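Local structure of putative nucleoprotein (Infectious salmon anemia virus, 4EWC) at residues A[143-149]-A[407-413]; A[150-154]-A[233-238]; A[237-243]-A[252-257]. The protein encapsidates the negative-strand viral RNA, protecting it from nucleases and forming the ribonucleoprotein that serves as template for transcription and replication. All coordinates share one frame; numbering follows the deposited sequence.

Contact 1 (A[143-149]-A[407-413]); sequences MAYNLSL and VLAMDFM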
loop_
_atom_site.group_PDB
_atom_site.type_symbol
_atom_site.label_atom_id
_atom_site.label_comp_id
_atom_site.label_asym_id
_atom_site.label_seq_id
_atom_site.Cartn_x
_atom_site.Cartn_y
_atom_site.Cartn_z
HETATM N N MSE A 143 -7.563 -15.211 -30.593
HETATM C CA MSE A 143 -8.134 -15.667 -29.356
HETATM C C MSE A 143 -9.043 -14.579 -28.830
HETATM O O MSE A 143 -10.105 -14.876 -28.303
HETATM C CB MSE A 143 -7.044 -15.990 -28.360
HETATM C CG MSE A 143 -7.559 -16.522 -27.044
HETATM SE SE MSE A 143 -8.489 -18.245 -27.261
HETATM C CE MSE A 143 -6.958 -19.382 -27.677
ATOM N N ALA A 144 -8.633 -13.322 -28.981
ATOM C CA ALA A 144 -9.464 -12.217 -28.532
ATOM C C ALA A 144 -10.762 -12.143 -29.322
ATOM O O ALA A 144 -11.856 -12.066 -28.744
ATOM C CB ALA A 144 -8.707 -10.911 -28.630
ATOM N N TYR A 145 -10.640 -12.159 -30.649
ATOM C CA TYR A 145 -11.803 -12.071 -31.532
ATOM C C TYR A 145 -12.764 -13.235 -31.292
ATOM O O TYR A 145 -13.985 -13.070 -31.337
ATOM C CB TYR A 145 -11.372 -12.021 -33.008
ATOM C CG TYR A 145 -12.542 -12.068 -33.959
ATOM C CD1 TYR A 145 -13.238 -10.906 -34.301
ATOM C CD2 TYR A 145 -12.970 -13.275 -34.509
ATOM C CE1 TYR A 145 -14.320 -10.944 -35.177
ATOM C CE2 TYR A 145 -14.058 -13.323 -35.377
ATOM C CZ TYR A 145 -14.725 -12.153 -35.710
ATOM O OH TYR A 145 -15.803 -12.192 -36.560
ATOM N N ASN A 146 -12.195 -14.412 -31.040
ATOM C CA ASN A 146 -12.982 -15.615 -30.795
ATOM C C ASN A 146 -13.753 -15.537 -29.495
ATOM O O ASN A 146 -14.917 -15.925 -29.424
ATOM C CB ASN A 146 -12.088 -16.856 -30.807
ATOM C CG ASN A 146 -11.622 -17.211 -32.202
ATOM O OD1 ASN A 146 -12.178 -16.724 -33.192
ATOM N ND2 ASN A 146 -10.611 -18.060 -32.293
ATOM N N LEU A 147 -13.082 -15.020 -28.473
ATOM C CA LEU A 147 -13.699 -14.838 -27.178
ATOM C C LEU A 147 -14.821 -13.802 -27.257
ATOM O O LEU A 147 -15.877 -14.023 -26.687
ATOM C CB LEU A 147 -12.663 -14.476 -26.104
ATOM C CG LEU A 147 -13.244 -14.198 -24.705
ATOM C CD1 LEU A 147 -13.881 -15.435 -24.084
ATOM C CD2 LEU A 147 -12.178 -13.617 -23.797
ATOM N N SER A 148 -14.614 -12.695 -27.971
ATOM C CA SER A 148 -15.690 -11.708 -28.134
ATOM C C SER A 148 -16.852 -12.256 -28.941
ATOM O O SER A 148 -18.013 -11.913 -28.687
ATOM C CB SER A 148 -15.197 -10.413 -28.778
ATOM O OG SER A 148 -14.380 -9.682 -27.890
ATOM N N LEU A 149 -16.542 -13.088 -29.925
ATOM C CA LEU A 149 -17.582 -13.692 -30.745
ATOM C C LEU A 149 -18.396 -14.644 -29.879
ATOM O O LEU A 149 -19.631 -14.572 -29.836
ATOM C CB LEU A 149 -16.971 -14.437 -31.931
ATOM C CG LEU A 149 -17.989 -15.095 -32.852
ATOM C CD1 LEU A 149 -19.045 -14.067 -33.207
ATOM C CD2 LEU A 149 -17.357 -15.653 -34.106
ATOM N N VAL A 407 -20.315 -6.415 -28.455
ATOM C CA VAL A 407 -18.954 -6.662 -27.986
ATOM C C VAL A 407 -18.074 -7.357 -29.014
ATOM O O VAL A 407 -16.924 -7.721 -28.729
ATOM C CB VAL A 407 -18.949 -7.515 -26.712
ATOM C CG1 VAL A 407 -19.702 -6.794 -25.591
ATOM C CG2 VAL A 407 -19.556 -8.886 -26.995
ATOM N N LEU A 408 -18.601 -7.537 -30.216
ATOM C CA LEU A 408 -17.852 -8.250 -31.242
ATOM C C LEU A 408 -16.527 -7.577 -31.560
ATOM O O LEU A 408 -15.548 -8.257 -31.858
ATOM C CB LEU A 408 -18.695 -8.430 -32.501
ATOM C CG LEU A 408 -19.984 -9.209 -32.235
ATOM C CD1 LEU A 408 -20.763 -9.388 -33.528
ATOM C CD2 LEU A 408 -19.698 -10.564 -31.554
ATOM N N ALA A 409 -16.481 -6.253 -31.468
ATOM C CA ALA A 409 -15.251 -5.534 -31.805
ATOM C C ALA A 409 -14.382 -5.253 -30.578
ATOM O O ALA A 409 -13.497 -4.409 -30.617
ATOM C CB ALA A 409 -15.571 -4.239 -32.543
HETATM N N MSE A 410 -14.642 -5.951 -29.480
HETATM C CA MSE A 410 -13.906 -5.665 -28.262
HETATM C C MSE A 410 -12.741 -6.619 -28.042
HETATM O O MSE A 410 -12.735 -7.736 -28.558
HETATM C CB MSE A 410 -14.836 -5.628 -27.056
HETATM C CG MSE A 410 -15.495 -4.285 -26.862
HETATM SE SE MSE A 410 -16.875 -4.400 -25.516
HETATM C CE MSE A 410 -17.174 -2.494 -25.146
ATOM N N ASP A 411 -11.742 -6.157 -27.297
ATOM C CA ASP A 411 -10.588 -6.977 -26.987
ATOM C C ASP A 411 -10.474 -7.110 -25.482
ATOM O O ASP A 411 -10.210 -6.124 -24.764
ATOM C CB ASP A 411 -9.315 -6.350 -27.559
ATOM C CG ASP A 411 -8.162 -7.312 -27.586
ATOM O OD1 ASP A 411 -8.211 -8.336 -26.857
ATOM O OD2 ASP A 411 -7.194 -7.060 -28.335
ATOM N N PHE A 412 -10.671 -8.326 -24.990
ATOM C CA PHE A 412 -10.579 -8.564 -23.542
ATOM C C PHE A 412 -9.265 -9.229 -23.160
ATOM O O PHE A 412 -9.062 -9.547 -21.997
ATOM C CB PHE A 412 -11.734 -9.436 -23.072
ATOM C CG PHE A 412 -13.096 -8.834 -23.319
ATOM C CD1 PHE A 412 -13.399 -7.545 -22.884
ATOM C CD2 PHE A 412 -14.080 -9.564 -23.978
ATOM C CE1 PHE A 412 -14.663 -7.008 -23.098
ATOM C CE2 PHE A 412 -15.327 -9.035 -24.191
ATOM C CZ PHE A 412 -15.628 -7.757 -23.749
HETATM N N MSE A 413 -8.400 -9.456 -24.152
HETATM C CA MSE A 413 -7.106 -10.098 -23.944
HETATM C C MSE A 413 -5.982 -9.100 -23.660
HETATM O O MSE A 413 -5.194 -9.312 -22.744
HETATM C CB MSE A 413 -6.710 -10.948 -25.156
HETATM C CG MSE A 413 -7.665 -12.072 -25.537
HETATM SE SE MSE A 413 -7.981 -13.483 -24.214
HETATM C CE MSE A 413 -6.189 -14.231 -24.051
HETATM O O HOH W 1 -12.143 -10.150 -26.493
#

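Contact 2 (A[150-154]-A[233-238]); sequences FIGMV and FRQSRP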
loop_
_atom_site.group_PDB
_atom_site.type_symbol
_atom_site.label_atom_id
_atom_site.label_comp_id
_atom_site.label_asym_id
_atom_site.label_seq_id
_atom_site.Cartn_x
_atom_site.Cartn_y
_atom_site.Cartn_z
ATOM N N PHE A 150 -17.677 -15.524 -29.188
ATOM C CA PHE A 150 -18.260 -16.450 -28.233
ATOM C C PHE A 150 -19.192 -15.734 -27.275
ATOM O O PHE A 150 -20.339 -16.142 -27.113
ATOM C CB PHE A 150 -17.160 -17.184 -27.453
ATOM C CG PHE A 150 -17.680 -18.207 -26.477
ATOM C CD1 PHE A 150 -18.195 -17.826 -25.246
ATOM C CD2 PHE A 150 -17.634 -19.551 -26.787
ATOM C CE1 PHE A 150 -18.678 -18.768 -24.367
ATOM C CE2 PHE A 150 -18.105 -20.498 -25.917
ATOM C CZ PHE A 150 -18.628 -20.110 -24.707
ATOM N N ILE A 151 -18.699 -14.683 -26.625
ATOM C CA ILE A 151 -19.515 -13.964 -25.653
ATOM C C ILE A 151 -20.739 -13.329 -26.319
ATOM O O ILE A 151 -21.864 -13.530 -25.882
ATOM C CB ILE A 151 -18.707 -12.918 -24.863
ATOM C CG1 ILE A 151 -17.718 -13.621 -23.932
ATOM C CG2 ILE A 151 -19.648 -12.047 -24.040
ATOM C CD1 ILE A 151 -16.602 -12.720 -23.417
ATOM N N GLY A 152 -20.523 -12.595 -27.401
ATOM C CA GLY A 152 -21.622 -12.001 -28.149
ATOM C C GLY A 152 -22.728 -12.944 -28.614
ATOM O O GLY A 152 -23.867 -12.506 -28.813
HETATM N N MSE A 153 -22.406 -14.229 -28.783
HETATM C CA MSE A 153 -23.391 -15.217 -29.231
HETATM C C MSE A 153 -23.981 -16.017 -28.082
HETATM O O MSE A 153 -25.166 -16.360 -28.105
HETATM C CB MSE A 153 -22.816 -16.157 -30.308
HETATM C CG MSE A 153 -22.731 -15.493 -31.674
HETATM SE SE MSE A 153 -22.043 -16.712 -33.030
HETATM C CE MSE A 153 -23.548 -17.908 -33.105
ATOM N N VAL A 154 -23.163 -16.302 -27.072
ATOM C CA VAL A 154 -23.597 -17.127 -25.954
ATOM C C VAL A 154 -24.413 -16.327 -24.937
ATOM O O VAL A 154 -25.501 -16.753 -24.550
ATOM C CB VAL A 154 -22.389 -17.881 -25.304
ATOM C CG1 VAL A 154 -22.772 -18.608 -23.982
ATOM C CG2 VAL A 154 -21.778 -18.875 -26.305
ATOM N N PHE A 233 -26.980 -23.899 -25.200
ATOM C CA PHE A 233 -25.580 -23.524 -25.315
ATOM C C PHE A 233 -24.924 -24.077 -26.602
ATOM O O PHE A 233 -24.392 -23.311 -27.405
ATOM C CB PHE A 233 -24.818 -23.951 -24.050
ATOM C CG PHE A 233 -23.338 -23.715 -24.124
ATOM C CD1 PHE A 233 -22.845 -22.452 -24.402
ATOM C CD2 PHE A 233 -22.433 -24.756 -23.895
ATOM C CE1 PHE A 233 -21.477 -22.228 -24.459
ATOM C CE2 PHE A 233 -21.061 -24.542 -23.944
ATOM C CZ PHE A 233 -20.576 -23.281 -24.229
ATOM N N ARG A 234 -24.979 -25.392 -26.804
ATOM C CA ARG A 234 -24.337 -26.041 -27.961
ATOM C C ARG A 234 -24.806 -25.508 -29.334
ATOM O O ARG A 234 -24.076 -25.579 -30.321
ATOM C CB ARG A 234 -24.552 -27.550 -27.908
ATOM C CG ARG A 234 -24.003 -28.225 -26.667
ATOM C CD ARG A 234 -22.495 -28.155 -26.629
ATOM N NE ARG A 234 -21.947 -28.642 -25.352
ATOM C CZ ARG A 234 -21.551 -29.894 -25.131
ATOM N NH1 ARG A 234 -21.646 -30.798 -26.095
ATOM N NH2 ARG A 234 -21.068 -30.236 -23.949
ATOM N N GLN A 235 -26.025 -24.984 -29.387
ATOM C CA GLN A 235 -26.588 -24.477 -30.625
ATOM C C GLN A 235 -26.340 -23.004 -30.800
ATOM O O GLN A 235 -26.212 -22.514 -31.924
ATOM C CB GLN A 235 -28.091 -24.717 -30.647
ATOM C CG GLN A 235 -28.411 -26.165 -30.755
ATOM C CD GLN A 235 -29.787 -26.404 -31.303
ATOM O OE1 GLN A 235 -30.593 -25.474 -31.423
ATOM N NE2 GLN A 235 -30.071 -27.657 -31.650
ATOM N N SER A 236 -26.310 -22.293 -29.685
ATOM C CA SER A 236 -26.144 -20.856 -29.728
ATOM C C SER A 236 -24.711 -20.443 -29.953
ATOM O O SER A 236 -24.470 -19.367 -30.478
ATOM C CB SER A 236 -26.649 -20.223 -28.437
ATOM O OG SER A 236 -28.034 -20.461 -28.278
ATOM N N ARG A 237 -23.765 -21.274 -29.537
ATOM C CA ARG A 237 -22.376 -20.845 -29.550
ATOM C C ARG A 237 -21.798 -20.785 -30.975
ATOM O O ARG A 237 -22.355 -21.396 -31.886
ATOM C CB ARG A 237 -21.543 -21.734 -28.625
ATOM C CG ARG A 237 -21.509 -23.178 -29.026
ATOM C CD ARG A 237 -20.768 -24.006 -28.009
ATOM N NE ARG A 237 -20.671 -25.378 -28.486
ATOM C CZ ARG A 237 -20.010 -26.349 -27.875
ATOM N NH1 ARG A 237 -19.365 -26.126 -26.733
ATOM N NH2 ARG A 237 -20.008 -27.551 -28.415
ATOM N N PRO A 238 -20.692 -20.036 -31.171
ATOM C CA PRO A 238 -20.208 -19.875 -32.548
ATOM C C PRO A 238 -19.828 -21.218 -33.173
ATOM O O PRO A 238 -19.487 -22.167 -32.444
ATOM C CB PRO A 238 -18.964 -18.984 -32.395
ATOM C CG PRO A 238 -19.089 -18.358 -31.045
ATOM C CD PRO A 238 -19.799 -19.372 -30.201
#

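Contact 3 (A[237-243]-A[252-257]); sequences RPKRSDY and TESSIS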
loop_
_atom_site.group_PDB
_atom_site.type_symbol
_atom_site.label_atom_id
_atom_site.label_comp_id
_atom_site.label_asym_id
_atom_site.label_seq_id
_atom_site.Cartn_x
_atom_site.Cartn_y
_atom_site.Cartn_z
ATOM N N ARG A 237 -23.765 -21.274 -29.537
ATOM C CA ARG A 237 -22.376 -20.845 -29.550
ATOM C C ARG A 237 -21.798 -20.785 -30.975
ATOM O O ARG A 237 -22.355 -21.396 -31.886
ATOM C CB ARG A 237 -21.543 -21.734 -28.625
ATOM C CG ARG A 237 -21.509 -23.178 -29.026
ATOM C CD ARG A 237 -20.768 -24.006 -28.009
ATOM N NE ARG A 237 -20.671 -25.378 -28.486
ATOM C CZ ARG A 237 -20.010 -26.349 -27.875
ATOM N NH1 ARG A 237 -19.365 -26.126 -26.733
ATOM N NH2 ARG A 237 -20.008 -27.551 -28.415
ATOM N N PRO A 238 -20.692 -20.036 -31.171
ATOM C CA PRO A 238 -20.208 -19.875 -32.548
ATOM C C PRO A 238 -19.828 -21.218 -33.173
ATOM O O PRO A 238 -19.487 -22.167 -32.444
ATOM C CB PRO A 238 -18.964 -18.984 -32.395
ATOM C CG PRO A 238 -19.089 -18.358 -31.045
ATOM C CD PRO A 238 -19.799 -19.372 -30.201
ATOM N N LYS A 239 -19.930 -21.295 -34.503
ATOM C CA LYS A 239 -19.561 -22.499 -35.235
ATOM C C LYS A 239 -18.074 -22.444 -35.550
ATOM O O LYS A 239 -17.449 -21.394 -35.434
ATOM C CB LYS A 239 -20.353 -22.602 -36.534
ATOM C CG LYS A 239 -21.876 -22.699 -36.383
ATOM C CD LYS A 239 -22.305 -24.037 -35.791
ATOM C CE LYS A 239 -23.016 -23.827 -34.450
ATOM N NZ LYS A 239 -23.652 -25.058 -33.893
ATOM N N ARG A 240 -17.516 -23.575 -35.954
ATOM C CA ARG A 240 -16.117 -23.646 -36.350
ATOM C C ARG A 240 -15.739 -22.601 -37.397
ATOM O O ARG A 240 -14.613 -22.068 -37.381
ATOM C CB ARG A 240 -15.765 -25.056 -36.843
ATOM C CG ARG A 240 -14.534 -25.142 -37.751
ATOM C CD ARG A 240 -13.271 -25.475 -36.983
ATOM N NE ARG A 240 -12.059 -25.326 -37.815
ATOM C CZ ARG A 240 -11.251 -26.324 -38.180
ATOM N NH1 ARG A 240 -11.486 -27.577 -37.788
ATOM N NH2 ARG A 240 -10.191 -26.064 -38.921
ATOM N N SER A 241 -16.672 -22.294 -38.301
ATOM C CA SER A 241 -16.375 -21.361 -39.389
ATOM C C SER A 241 -16.448 -19.930 -38.912
ATOM O O SER A 241 -15.837 -19.042 -39.504
ATOM C CB SER A 241 -17.297 -21.581 -40.604
ATOM O OG SER A 241 -18.647 -21.374 -40.270
ATOM N N ASP A 242 -17.189 -19.714 -37.834
ATOM C CA ASP A 242 -17.342 -18.375 -37.278
ATOM C C ASP A 242 -16.020 -17.846 -36.703
ATOM O O ASP A 242 -15.724 -16.655 -36.819
ATOM C CB ASP A 242 -18.449 -18.372 -36.216
ATOM C CG ASP A 242 -19.828 -18.572 -36.817
ATOM O OD1 ASP A 242 -20.039 -18.104 -37.960
ATOM O OD2 ASP A 242 -20.700 -19.192 -36.157
ATOM N N TYR A 243 -15.232 -18.746 -36.109
ATOM C CA TYR A 243 -13.964 -18.387 -35.478
ATOM C C TYR A 243 -12.822 -18.103 -36.473
ATOM O O TYR A 243 -12.776 -18.666 -37.565
ATOM C CB TYR A 243 -13.493 -19.514 -34.562
ATOM C CG TYR A 243 -14.388 -19.845 -33.401
ATOM C CD1 TYR A 243 -14.661 -18.900 -32.423
ATOM C CD2 TYR A 243 -14.914 -21.127 -33.247
ATOM C CE1 TYR A 243 -15.473 -19.205 -31.336
ATOM C CE2 TYR A 243 -15.715 -21.451 -32.156
ATOM C CZ TYR A 243 -15.993 -20.487 -31.206
ATOM O OH TYR A 243 -16.786 -20.789 -30.129
ATOM N N THR A 252 -11.498 -27.154 -33.193
ATOM C CA THR A 252 -12.883 -27.423 -33.546
ATOM C C THR A 252 -13.822 -26.466 -32.806
ATOM O O THR A 252 -13.361 -25.598 -32.051
ATOM C CB THR A 252 -13.256 -28.885 -33.259
ATOM O OG1 THR A 252 -13.172 -29.130 -31.852
ATOM C CG2 THR A 252 -12.313 -29.828 -33.995
ATOM N N GLU A 253 -15.125 -26.610 -33.058
ATOM C CA GLU A 253 -16.129 -25.799 -32.392
ATOM C C GLU A 253 -16.058 -26.022 -30.883
ATOM O O GLU A 253 -15.962 -25.076 -30.114
ATOM C CB GLU A 253 -17.544 -26.120 -32.889
ATOM C CG GLU A 253 -18.623 -25.504 -31.984
ATOM C CD GLU A 253 -20.047 -25.863 -32.355
ATOM O OE1 GLU A 253 -20.310 -26.153 -33.538
ATOM O OE2 GLU A 253 -20.914 -25.835 -31.451
ATOM N N SER A 254 -16.113 -27.289 -30.486
ATOM C CA SER A 254 -15.988 -27.697 -29.094
ATOM C C SER A 254 -14.688 -27.169 -28.499
ATOM O O SER A 254 -14.670 -26.613 -27.391
ATOM C CB SER A 254 -16.020 -29.217 -29.005
ATOM O OG SER A 254 -15.730 -29.667 -27.700
ATOM N N SER A 255 -13.611 -27.338 -29.253
ATOM C CA SER A 255 -12.262 -26.967 -28.835
ATOM C C SER A 255 -12.151 -25.500 -28.450
ATOM O O SER A 255 -11.600 -25.157 -27.399
ATOM C CB SER A 255 -11.260 -27.306 -29.963
ATOM O OG SER A 255 -10.135 -26.430 -29.984
ATOM N N ILE A 256 -12.683 -24.638 -29.301
ATOM C CA ILE A 256 -12.584 -23.207 -29.069
ATOM C C ILE A 256 -13.544 -22.777 -27.955
ATOM O O ILE A 256 -13.178 -21.975 -27.085
ATOM C CB ILE A 256 -12.797 -22.432 -30.388
ATOM C CG1 ILE A 256 -11.749 -22.907 -31.404
ATOM C CG2 ILE A 256 -12.692 -20.943 -30.168
ATOM C CD1 ILE A 256 -11.799 -22.204 -32.721
ATOM N N SER A 257 -14.753 -23.336 -27.979
ATOM C CA SER A 257 -15.710 -23.134 -26.915
ATOM C C SER A 257 -15.000 -23.384 -25.570
ATOM O O SER A 257 -14.991 -22.531 -24.692
ATOM C CB SER A 257 -16.913 -24.070 -27.081
ATOM O OG SER A 257 -17.990 -23.691 -26.213
HETATM O O HOH W 2 -18.106 -22.850 -30.231
#

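Contact 1 (A[143-149]-A[407-413])
Ser148, on helix 142-162, makes the direct polar link to the loop 407-413: its OG donates to Met410 O at 2.6 Å. With chi1 at -71° the hydroxyl stands beside its own backbone N, and from there it meets the carbonyl from above, about 50° out of the carbonyl plane, not along a lone pair. The same OG accepts from a water at 2.7 Å. That water also donates to Ala144 O, one turn earlier, and accepts from Phe412 N at 2.8 Å, so two successive turns of the helix and the backbone of the loop at Phe412 share it. Serine suits this place because it is small and can donate and accept at once.

The loop is shaped by a type I beta turn, Val407 to Met410, followed by an Asx turn in which Asp411 OD1 accepts from Met413 N at 2.9 Å. This second turn brings Met413 onto Ala144, whose bare methyl CB admits Met413 CG to 3.5 Å. Bends at chi2 and chi3 then fold the selenomethionine back, and its CE comes to 4.0 Å from CG of Met143, the two flexible chains crossing at a slant. Leu147 sends CD2 to the edge of the Phe412 ring, near the ring plane, and it also touches Met413 SE. At the other end Leu408 reaches in from a more exposed position, laying CD2 against Leu149 CD1 at 3.9 Å.

Helix 253-269 packs against Met143, Leu147 and Met413, whereas helices 394-402 and 417-425 take Val407 and Met410. Asp418 of helix 417-425 accepts from Asp411 N, so the loop that joins these two helices is fastened both to its own neighbour and to helix 142-162.

Contact 2 (A[150-154]-A[233-238])
Phe150 overlaps Pro238 and then runs on to Phe233. Its CA lies 3.5 Å from Pro238 CG, and the two side chains cross at about a right angle. Farther out, Phe150 CZ meets Phe233 CE1 at 3.6 Å. The two rings touch rim to rim, planes 67° apart, neither lying over the other's face. Val154 fills the angle between them: its CG2 sits over the centre of the Phe150 ring, touches the edge of Phe233, and lies 3.7 Å from Arg237 CB. Its other methyl, CG1, also lies against Phe233, so a beta-branched valine suits this spot by filling the angle with both arms. Met153 slides past Pro238 in the opposite direction, with its SE 3.7 Å from Pro238 CA. Helix 226-236 ends here, and the rigid Pro238 packs where the chain leaves it, while Arg237 CD covers part of one face of Phe233.

No hydrogen bond crosses between the segments. The polar ends find partners outside the two segments, Ser236 OG at Ala232 O and the Arg237 guanidinium at Glu253, so the joint between helices 142-162 and 226-236 rests on shape and the burial of apolar surface, at the start of a probable nuclear localization signal.

Contact 3 (A[237-243]-A[252-257])
A chi1 of 62° sets Arg237 CG between its backbone N and carbonyl carbon, and the chain, extended from there to NE, delivers the guanidinium to Glu253. The glutamate answers with CG anti to its own N and a straight chain beyond. Arg237 NE donates to Glu253 OE2 at 3.0 Å, using the anti lone pair of that oxygen. Because the guanidinium and carboxylate planes stand 80° apart, this is a single-point salt bridge and not a flat two-pronged one. Lys239, bent at chi2 and chi3, comes alongside the glutamate pointing the same way, and its NZ lies at a longer 3.5 Å from Glu253 OE1. One carboxylate thus serves two cations, and its place in the first turn of helix 253-269 would probably favour a negative charge as well.

The three basic residues Arg237, Lys239 and Arg240, with Pro238, probably make up a nuclear localization signal, in the loop between helices 226-236 and 253-269. Arg240 lays CD beside Thr252 CA and takes no part in the salt-bridge network that Arg237 and Lys239 form with Glu253. Within the loop, Lys239 N donates to Asp242 OD2 at 2.8 Å. Thr252 is the N-cap of the following helix, its OG1 accepting from Ser255 N at 3.2 Å, a role for which its short hydroxyl side chain is well suited.

Tyr243 and Ile256 supply the apolar side. Ile256 CG2 stands over the centre of the tyrosine ring, 3.4 Å from the centroid, a CH-pi contact made as the two side chains slide past each other in opposite directions. A water donates to Pro238 O at 2.7 Å and to Glu253 O; it also lies in the plane of the Tyr243 ring, at its edge, though too close to OH for that distance to be trusted.

Contacts 1 and 2 lie on consecutive parts of helix 142-162, their centres about 13 Å apart. Contact 3 is centred about 9 Å from contact 2 and about 14 Å from contact 1; it shares Arg237 and Pro238 with contact 2. Along the chain, contact 2 closes before contact 3 opens, and both fall within the 257 residues that contact 1 spans. Side chains also join them: Leu149 packs on Pro238, Phe412 on Ile151, and Phe150 on Ser257. Helix 142-162 is thereby held to helix 226-236, to the loop before helix 253-269 that carries the probable signal, and to the far-off loop 407-413, uniting parts distant in sequence.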